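Local coordinates for rhamnosidase B (Bacillus sp., PDB 2OKX), which hydrolyses terminal alpha-L-rhamnose residues from rhamnosides as an alpha-L-rhamnosidase of glycoside hydrolase family 78, probably with inversion of configuration, at residues P239-G244 with T306-G311. Residues are numbered along the deposited sequence; the frame is centred on the assembly and turned at random.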
# COMPACT_ATOMS: atom_id res chain seq x y z
N PRO A 239 -0.93 16.02 -4.67
CA PRO A 239 -0.47 16.06 -6.05
C PRO A 239 -0.07 17.49 -6.41
O PRO A 239 -0.69 18.44 -5.93
CB PRO A 239 -1.70 15.62 -6.84
CG PRO A 239 -2.44 14.75 -5.89
CD PRO A 239 -2.30 15.49 -4.58
N VAL A 240 0.97 17.64 -7.22
CA VAL A 240 1.36 18.97 -7.68
C VAL A 240 1.48 18.87 -9.18
O VAL A 240 1.63 17.77 -9.72
CB VAL A 240 2.74 19.43 -7.11
CG1 VAL A 240 2.71 19.44 -5.60
CG2 VAL A 240 3.86 18.55 -7.64
N SER A 241 1.39 20.00 -9.87
CA SER A 241 1.54 20.00 -11.31
C SER A 241 2.64 20.99 -11.63
O SER A 241 2.79 22.00 -10.94
CB SER A 241 0.23 20.41 -12.00
OG SER A 241 -0.78 19.44 -11.81
N TYR A 242 3.43 20.69 -12.65
CA TYR A 242 4.49 21.59 -13.06
C TYR A 242 4.57 21.65 -14.57
O TYR A 242 4.15 20.73 -15.26
CB TYR A 242 5.85 21.15 -12.48
CG TYR A 242 6.15 19.67 -12.56
CD1 TYR A 242 6.04 18.85 -11.44
CD2 TYR A 242 6.55 19.09 -13.77
CE1 TYR A 242 6.31 17.48 -11.51
CE2 TYR A 242 6.82 17.73 -13.85
CZ TYR A 242 6.70 16.93 -12.72
OH TYR A 242 6.95 15.58 -12.81
N CYS A 243 5.11 22.76 -15.06
CA CYS A 243 5.25 22.99 -16.48
C CYS A 243 6.73 23.19 -16.78
O CYS A 243 7.38 24.03 -16.16
CB CYS A 243 4.46 24.24 -16.88
SG CYS A 243 4.58 24.67 -18.62
N GLY A 244 7.27 22.42 -17.71
CA GLY A 244 8.67 22.55 -18.04
C GLY A 244 9.21 21.37 -18.83
O GLY A 244 8.45 20.52 -19.29
N THR A 306 5.61 18.50 -18.62
CA THR A 306 4.46 19.23 -18.09
C THR A 306 3.36 18.24 -17.74
O THR A 306 2.85 17.54 -18.61
CB THR A 306 3.93 20.23 -19.13
OG1 THR A 306 4.96 21.16 -19.46
CG2 THR A 306 2.72 20.98 -18.58
N SER A 307 2.99 18.19 -16.46
CA SER A 307 1.98 17.25 -16.02
C SER A 307 1.71 17.33 -14.52
O SER A 307 2.24 18.18 -13.82
CB SER A 307 2.45 15.83 -16.32
OG SER A 307 3.66 15.58 -15.60
N SER A 308 0.87 16.41 -14.06
CA SER A 308 0.55 16.28 -12.65
C SER A 308 1.48 15.18 -12.17
O SER A 308 1.68 14.19 -12.88
CB SER A 308 -0.91 15.85 -12.47
OG SER A 308 -1.21 15.70 -11.09
N ASP A 309 2.05 15.33 -10.98
CA ASP A 309 2.96 14.33 -10.44
C ASP A 309 2.67 14.15 -8.96
O ASP A 309 2.92 15.06 -8.16
CB ASP A 309 4.41 14.80 -10.64
CG ASP A 309 5.43 13.68 -10.46
OD1 ASP A 309 5.10 12.67 -9.79
OD2 ASP A 309 6.56 13.80 -10.97
N HIS A 310 2.15 12.99 -8.58
CA HIS A 310 1.84 12.75 -7.18
C HIS A 310 3.12 12.40 -6.42
O HIS A 310 3.21 12.56 -5.21
CB HIS A 310 0.84 11.60 -7.04
CG HIS A 310 -0.09 11.73 -5.88
ND1 HIS A 310 0.27 12.39 -4.72
CD2 HIS A 310 -1.35 11.30 -5.69
CE1 HIS A 310 -0.74 12.35 -3.87
NE2 HIS A 310 -1.74 11.69 -4.43
N GLY A 311 4.11 11.92 -7.16
CA GLY A 311 5.37 11.54 -6.54
C GLY A 311 5.85 10.21 -7.09
O GLY A 311 5.10 9.50 -7.76
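Val240 to Tyr242 and Ser307 to Asp309 pair as antiparallel strands whose axes approach to 4.6 Å with their directions 143° apart, with Val240–Asp309 and Tyr242–Ser307 as hydrogen-bonded pairs and Ser241–Ser308 as the non-hydrogen-bonded pair between them. Asp309 N gives a nearly straight 2.8 Å bond to Val240 O, whereas the return bond from Val240 N to Asp309 O is weak; Tyr242 and Ser307 exchange two bonds of 3.0 Å, N of each to O of the other. On the face that carries Val240, Tyr242 and Asp309, the tyrosine CG sits between its backbone N and carbonyl carbon (chi1 45°), which turns the ring across the partner strand, with Ser307 O over the centre of one face. Its OH then donates to Asp309 OD2 at 2.6 Å, on the anti lone pair, with ring and carboxylate planes 54° apart, while Asp309 CB rests 3.4 Å from Tyr242 CE1. The other oxygen, OD1, accepts from Gly311 N in an Asx turn and forms a salt bridge with Arg267, so both carboxylate oxygens of the buried Asp309 are engaged. Replacing Asp309 by an alanine is likely to deprive the Tyr242 hydroxyl of its acceptor and Arg267 of its carboxylate partner here, and release the turn at Gly311. Beyond the strand, Pro239 lies over a face of the His310 ring, its CG 3.5 Å from the ring centroid in a CH-pi contact; Trp622 meets the same imidazole edge-to-face. At the opposite end, Gly244 N donates to Thr306 OG1 at 3.2 Å, a hydroxyl also bonded to Asp304. Helix 225-229 packs against Val240, Tyr242 and Asp309. The arrangement is an antiparallel strand pair within the beta-sheet of the rhamnosidase D2 domain, closed by an Asx turn where strand 297-309 ends.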